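Local atomic coordinates of alpha-glucosidase (PDB entry 5HQA), a protein that hydrolyses alpha-glucosidic linkages as a chloride-activated glycoside hydrolase of family 97. Residues 262-275 and 524-536. Numbering follows the deposited sequence.
Sequences KPGKYIGIWWGMHI and YSPIQMAADLPKN. With AC1 (4,6-dideoxy-4-{[(1S,4R,5S,6S)-4,5,6-trihydroxy-3-(hydroxymethyl)cyclohex-2-en-1-yl]amino}-alpha-D-glucopyranose), chain B.
Met-529 lies between two aromatic rings: its CB sits over a face of Tyr-266, 3.8 Å from the ring centroid, in a CH-pi contact, and its SD makes Met-aromatic contacts with Tyr-266 and Trp-270. Extended beyond CG, the methionine carries CE across to Gly-268 N at 3.4 Å. Its SD lies over one indole face of Trp-270, offset toward the rim, and His-274 CD2 over the other. Trp-270 swings its indole toward the ligand, CG lying opposite the backbone N (chi1 179°), and NE1 donates to AC1 O3B (3.1 Å) and, weakly, to AC1 O4; His-274 NE2 grips AC1 O4 at 2.9 Å. Behind these side chains, strands 264-269 and 527-529, first and last of the TIM-barrel domain, run parallel, joined by four backbone hydrogen bonds from Gly-264 N to Pro-526 O through to Ala-530 N to Tyr-266 O. A water between the segments accepts from Trp-271 N, within hydrogen-bonding distance of Gly-268 O and Ala-531 O. Asp-489 holds the Tyr-266 hydroxyl. With Tyr-266 replaced by an alanine, Met-529 CB would probably lose its ring face, and Asp-489 this hydroxyl partner. Packing on both indole faces probably fixes its rotation, keeping NE1 directed at the ligand beside calcium-binding Glu-461.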
loop_
_atom_site.group_PDB
_atom_site.type_symbol
_atom_site.label_atom_id
_atom_site.label_comp_id
_atom_site.label_asym_id
_atom_site.label_seq_id
_atom_site.Cartn_x
_atom_site.Cartn_y
_atom_site.Cartn_z
ATOM N N LYS A 262 1.320 4.434 -17.219
ATOM C CA LYS A 262 -0.020 4.150 -17.741
ATOM C C LYS A 262 -0.814 3.280 -16.778
ATOM O O LYS A 262 -0.585 2.057 -16.713
ATOM C CB LYS A 262 0.061 3.452 -19.102
ATOM C CG LYS A 262 0.834 4.205 -20.187
ATOM C CD LYS A 262 0.190 5.545 -20.540
ATOM C CE LYS A 262 0.513 5.956 -21.976
ATOM N NZ LYS A 262 1.812 5.374 -22.430
ATOM N N PRO A 263 -1.764 3.843 -16.029
ATOM C CA PRO A 263 -2.684 2.996 -15.259
ATOM C C PRO A 263 -3.470 2.092 -16.194
ATOM O O PRO A 263 -3.764 2.459 -17.334
ATOM C CB PRO A 263 -3.605 4.008 -14.564
ATOM C CG PRO A 263 -2.833 5.299 -14.576
ATOM C CD PRO A 263 -2.055 5.276 -15.861
ATOM N N GLY A 264 -3.807 0.901 -15.717
ATOM C CA GLY A 264 -4.579 -0.003 -16.547
ATOM C C GLY A 264 -4.751 -1.352 -15.881
ATOM O O GLY A 264 -4.348 -1.557 -14.738
ATOM N N LYS A 265 -5.352 -2.274 -16.623
ATOM C CA LYS A 265 -5.610 -3.616 -16.122
ATOM C C LYS A 265 -4.707 -4.612 -16.830
ATOM O O LYS A 265 -4.315 -4.403 -17.980
ATOM C CB LYS A 265 -7.079 -3.990 -16.315
ATOM C CG LYS A 265 -8.003 -3.196 -15.394
ATOM C CD LYS A 265 -9.461 -3.346 -15.797
ATOM C CE LYS A 265 -9.718 -2.671 -17.141
ATOM N NZ LYS A 265 -11.171 -2.514 -17.378
ATOM N N TYR A 266 -4.360 -5.694 -16.133
ATOM C CA TYR A 266 -3.467 -6.681 -16.721
ATOM C C TYR A 266 -3.890 -8.082 -16.312
ATOM O O TYR A 266 -4.654 -8.277 -15.364
ATOM C CB TYR A 266 -1.995 -6.416 -16.341
ATOM C CG TYR A 266 -1.615 -6.655 -14.897
ATOM C CD1 TYR A 266 -1.979 -5.757 -13.896
ATOM C CD2 TYR A 266 -0.850 -7.756 -14.539
ATOM C CE1 TYR A 266 -1.614 -5.966 -12.570
ATOM C CE2 TYR A 266 -0.476 -7.973 -13.221
ATOM C CZ TYR A 266 -0.863 -7.075 -12.241
ATOM O OH TYR A 266 -0.498 -7.298 -10.935
ATOM N N ILE A 267 -3.400 -9.058 -17.075
ATOM C CA ILE A 267 -3.536 -10.468 -16.737
ATOM C C ILE A 267 -2.132 -11.044 -16.645
ATOM O O ILE A 267 -1.142 -10.334 -16.850
ATOM C CB ILE A 267 -4.375 -11.226 -17.777
ATOM C CG1 ILE A 267 -3.697 -11.158 -19.152
ATOM C CG2 ILE A 267 -5.802 -10.669 -17.827
ATOM C CD1 ILE A 267 -4.503 -11.814 -20.264
ATOM N N GLY A 268 -2.020 -12.331 -16.344
ATOM C CA GLY A 268 -0.683 -12.860 -16.252
ATOM C C GLY A 268 -0.590 -14.362 -16.219
ATOM O O GLY A 268 -1.507 -15.040 -15.754
ATOM N N ILE A 269 0.514 -14.886 -16.746
ATOM C CA ILE A 269 0.924 -16.257 -16.474
ATOM C C ILE A 269 1.471 -16.223 -15.054
ATOM O O ILE A 269 2.588 -15.752 -14.812
ATOM C CB ILE A 269 1.954 -16.759 -17.486
ATOM C CG1 ILE A 269 1.319 -16.813 -18.874
ATOM C CG2 ILE A 269 2.489 -18.129 -17.084
ATOM C CD1 ILE A 269 2.308 -17.054 -20.013
ATOM N N TRP A 270 0.641 -16.648 -14.102
ATOM C CA TRP A 270 0.848 -16.318 -12.698
ATOM C C TRP A 270 0.060 -17.260 -11.789
ATOM O O TRP A 270 0.650 -18.090 -11.092
ATOM C CB TRP A 270 0.455 -14.858 -12.432
ATOM C CG TRP A 270 0.640 -14.509 -10.995
ATOM C CD1 TRP A 270 1.830 -14.327 -10.346
ATOM C CD2 TRP A 270 -0.388 -14.341 -10.005
ATOM N NE1 TRP A 270 1.607 -14.053 -9.014
ATOM C CE2 TRP A 270 0.254 -14.061 -8.780
ATOM C CE3 TRP A 270 -1.786 -14.408 -10.035
ATOM C CZ2 TRP A 270 -0.453 -13.844 -7.595
ATOM C CZ3 TRP A 270 -2.489 -14.197 -8.858
ATOM C CH2 TRP A 270 -1.821 -13.918 -7.654
ATOM N N TRP A 271 -1.270 -17.142 -11.793
ATOM C CA TRP A 271 -2.106 -17.939 -10.894
ATOM C C TRP A 271 -1.914 -19.433 -11.123
ATOM O O TRP A 271 -1.961 -20.225 -10.173
ATOM C CB TRP A 271 -3.566 -17.549 -11.105
ATOM C CG TRP A 271 -4.587 -18.144 -10.176
ATOM C CD1 TRP A 271 -5.618 -18.979 -10.520
ATOM C CD2 TRP A 271 -4.728 -17.891 -8.773
ATOM N NE1 TRP A 271 -6.382 -19.270 -9.414
ATOM C CE2 TRP A 271 -5.858 -18.616 -8.329
ATOM C CE3 TRP A 271 -4.010 -17.122 -7.846
ATOM C CZ2 TRP A 271 -6.280 -18.603 -7.003
ATOM C CZ3 TRP A 271 -4.435 -17.100 -6.525
ATOM C CH2 TRP A 271 -5.564 -17.833 -6.117
ATOM N N GLY A 272 -1.704 -19.839 -12.381
ATOM C CA GLY A 272 -1.477 -21.248 -12.667
ATOM C C GLY A 272 -0.316 -21.834 -11.886
ATOM O O GLY A 272 -0.356 -22.998 -11.481
ATOM N N MET A 273 0.738 -21.042 -11.667
ATOM C CA MET A 273 1.826 -21.532 -10.820
ATOM C C MET A 273 1.392 -21.611 -9.362
ATOM O O MET A 273 1.773 -22.543 -8.646
ATOM C CB MET A 273 3.070 -20.646 -10.957
ATOM C CG MET A 273 3.887 -20.925 -12.223
ATOM S SD MET A 273 3.295 -19.957 -13.633
ATOM C CE MET A 273 3.985 -18.341 -13.246
ATOM N N HIS A 274 0.589 -20.651 -8.901
ATOM C CA HIS A 274 0.151 -20.679 -7.506
ATOM C C HIS A 274 -0.810 -21.826 -7.219
ATOM O O HIS A 274 -0.830 -22.339 -6.094
ATOM C CB HIS A 274 -0.477 -19.340 -7.124
ATOM C CG HIS A 274 0.537 -18.271 -6.912
ATOM N ND1 HIS A 274 1.161 -18.075 -5.699
ATOM C CD2 HIS A 274 1.097 -17.388 -7.775
ATOM C CE1 HIS A 274 2.039 -17.093 -5.814
ATOM N NE2 HIS A 274 2.021 -16.661 -7.064
ATOM N N ILE A 275 -1.605 -22.252 -8.201
ATOM C CA ILE A 275 -2.496 -23.391 -7.996
ATOM C C ILE A 275 -1.934 -24.667 -8.619
ATOM O O ILE A 275 -2.643 -25.672 -8.718
ATOM C CB ILE A 275 -3.925 -23.099 -8.497
ATOM C CG1 ILE A 275 -3.974 -22.959 -10.019
ATOM C CG2 ILE A 275 -4.474 -21.839 -7.818
ATOM C CD1 ILE A 275 -5.392 -22.849 -10.566
ATOM N N TYR A 524 -7.819 0.293 -3.959
ATOM C CA TYR A 524 -7.261 1.142 -5.001
ATOM C C TYR A 524 -5.891 0.633 -5.451
ATOM O O TYR A 524 -5.029 0.312 -4.626
ATOM C CB TYR A 524 -7.143 2.595 -4.530
ATOM C CG TYR A 524 -6.328 3.380 -5.531
ATOM C CD1 TYR A 524 -6.775 3.529 -6.845
ATOM C CD2 TYR A 524 -5.085 3.910 -5.193
ATOM C CE1 TYR A 524 -6.020 4.204 -7.790
ATOM C CE2 TYR A 524 -4.323 4.595 -6.134
ATOM C CZ TYR A 524 -4.800 4.729 -7.427
ATOM O OH TYR A 524 -4.051 5.389 -8.358
ATOM N N SER A 525 -5.689 0.575 -6.775
ATOM C CA SER A 525 -4.368 0.408 -7.364
ATOM C C SER A 525 -4.413 0.928 -8.790
ATOM O O SER A 525 -5.422 0.707 -9.479
ATOM C CB SER A 525 -3.928 -1.059 -7.348
ATOM O OG SER A 525 -2.645 -1.199 -7.933
ATOM N N PRO A 526 -3.374 1.627 -9.267
ATOM C CA PRO A 526 -3.413 2.125 -10.654
ATOM C C PRO A 526 -3.305 1.017 -11.680
ATOM O O PRO A 526 -3.729 1.209 -12.829
ATOM C CB PRO A 526 -2.209 3.073 -10.723
ATOM C CG PRO A 526 -1.260 2.517 -9.706
ATOM C CD PRO A 526 -2.133 2.022 -8.580
ATOM N N ILE A 527 -2.737 -0.128 -11.312
ATOM C CA ILE A 527 -2.822 -1.331 -12.129
ATOM C C ILE A 527 -3.599 -2.367 -11.334
ATOM O O ILE A 527 -3.365 -2.542 -10.133
ATOM C CB ILE A 527 -1.445 -1.868 -12.573
ATOM C CG1 ILE A 527 -0.524 -2.131 -11.384
ATOM C CG2 ILE A 527 -0.794 -0.904 -13.568
ATOM C CD1 ILE A 527 0.716 -2.936 -11.764
ATOM N N GLN A 528 -4.559 -3.003 -11.992
ATOM C CA GLN A 528 -5.409 -4.013 -11.388
ATOM C C GLN A 528 -5.283 -5.278 -12.217
ATOM O O GLN A 528 -5.458 -5.243 -13.439
ATOM C CB GLN A 528 -6.873 -3.556 -11.341
ATOM C CG GLN A 528 -7.153 -2.374 -10.379
ATOM C CD GLN A 528 -7.253 -2.809 -8.916
ATOM O OE1 GLN A 528 -6.802 -3.896 -8.538
ATOM N NE2 GLN A 528 -7.839 -1.954 -8.085
ATOM N N MET A 529 -4.970 -6.384 -11.566
ATOM C CA MET A 529 -4.909 -7.650 -12.273
ATOM C C MET A 529 -6.289 -8.273 -12.332
ATOM O O MET A 529 -7.069 -8.167 -11.386
ATOM C CB MET A 529 -3.935 -8.611 -11.592
ATOM C CG MET A 529 -3.515 -9.755 -12.488
ATOM S SD MET A 529 -2.345 -10.802 -11.601
ATOM C CE MET A 529 -1.748 -11.828 -12.950
ATOM N N ALA A 530 -6.592 -8.897 -13.460
ATOM C CA ALA A 530 -7.603 -9.945 -13.509
ATOM C C ALA A 530 -6.812 -11.231 -13.333
ATOM O O ALA A 530 -6.211 -11.738 -14.281
ATOM C CB ALA A 530 -8.394 -9.911 -14.811
ATOM N N ALA A 531 -6.786 -11.740 -12.100
ATOM C CA ALA A 531 -5.796 -12.722 -11.682
ATOM C C ALA A 531 -6.058 -14.136 -12.189
ATOM O O ALA A 531 -5.132 -14.958 -12.169
ATOM C CB ALA A 531 -5.723 -12.751 -10.154
ATOM N N ASP A 532 -7.274 -14.452 -12.640
ATOM C CA ASP A 532 -7.610 -15.849 -12.885
ATOM C C ASP A 532 -7.097 -16.324 -14.245
ATOM O O ASP A 532 -6.636 -15.545 -15.083
ATOM C CB ASP A 532 -9.120 -16.052 -12.809
ATOM C CG ASP A 532 -9.504 -17.420 -12.283
ATOM O OD1 ASP A 532 -8.672 -18.357 -12.344
ATOM O OD2 ASP A 532 -10.657 -17.559 -11.813
ATOM N N LEU A 533 -7.196 -17.633 -14.458
ATOM C CA LEU A 533 -6.906 -18.200 -15.765
ATOM C C LEU A 533 -7.925 -17.687 -16.781
ATOM O O LEU A 533 -9.119 -17.596 -16.469
ATOM C CB LEU A 533 -6.961 -19.728 -15.709
ATOM C CG LEU A 533 -6.197 -20.399 -14.561
ATOM C CD1 LEU A 533 -6.354 -21.918 -14.626
ATOM C CD2 LEU A 533 -4.747 -20.005 -14.625
ATOM N N PRO A 534 -7.496 -17.352 -18.004
ATOM C CA PRO A 534 -8.454 -16.841 -19.004
ATOM C C PRO A 534 -9.697 -17.703 -19.182
ATOM O O PRO A 534 -10.805 -17.160 -19.280
ATOM C CB PRO A 534 -7.609 -16.786 -20.283
ATOM C CG PRO A 534 -6.214 -16.523 -19.766
ATOM C CD PRO A 534 -6.108 -17.327 -18.498
ATOM N N LYS A 535 -9.556 -19.031 -19.203
ATOM C CA LYS A 535 -10.726 -19.877 -19.421
ATOM C C LYS A 535 -11.772 -19.680 -18.333
ATOM O O LYS A 535 -12.966 -19.887 -18.579
ATOM C CB LYS A 535 -10.315 -21.346 -19.500
ATOM C CG LYS A 535 -9.761 -21.893 -18.202
ATOM C CD LYS A 535 -9.396 -23.370 -18.336
ATOM C CE LYS A 535 -8.854 -23.909 -17.019
ATOM N NZ LYS A 535 -8.485 -25.349 -17.111
ATOM N N ASN A 536 -11.351 -19.280 -17.129
ATOM C CA ASN A 536 -12.318 -19.091 -16.054
ATOM C C ASN A 536 -13.130 -17.818 -16.248
ATOM O O ASN A 536 -14.275 -17.739 -15.790
ATOM C CB ASN A 536 -11.597 -19.105 -14.713
ATOM C CG ASN A 536 -11.069 -20.478 -14.382
ATOM O OD1 ASN A 536 -11.648 -21.473 -14.815
ATOM N ND2 ASN A 536 -9.962 -20.548 -13.638
HETATM C C1 AC1 B . 6.398 -17.065 0.091
HETATM O O2 AC1 B . 6.049 -15.319 1.692
HETATM C C2 AC1 B . 6.333 -15.560 0.304
HETATM C C4A AC1 B . 4.940 -14.119 -7.015
HETATM C C3 AC1 B . 5.307 -14.916 -0.590
HETATM O O3 AC1 B . 5.218 -13.506 -0.313
HETATM C C4 AC1 B . 5.648 -15.181 -2.032
HETATM N N4A AC1 B . 4.861 -14.346 -2.994
HETATM C C5 AC1 B . 5.313 -16.661 -2.141
HETATM O O5 AC1 B . 6.333 -17.418 -1.366
HETATM C C6 AC1 B . 5.278 -17.199 -3.538
HETATM C C1B AC1 B . 5.682 -13.657 -4.053
HETATM C C2B AC1 B . 4.700 -12.696 -4.999
HETATM O O2B AC1 B . 3.912 -11.891 -4.122
HETATM C C3B AC1 B . 3.942 -13.466 -5.898
HETATM O O3B AC1 B . 2.943 -12.693 -6.609
HETATM O O4 AC1 B . 4.221 -15.004 -7.852
HETATM C C5B AC1 B . 6.062 -14.815 -6.432
HETATM C C7B AC1 B . 6.447 -14.532 -4.876
HETATM C C6B AC1 B . 7.169 -15.286 -7.390
HETATM O O6B AC1 B . 7.889 -14.163 -7.792
HETATM O O HOH W 1 -4.478 -13.585 -15.295
HETATM O O HOH W 2 -2.901 -15.583 -13.493
HETATM O O HOH W 3 -8.970 -20.214 -10.213
#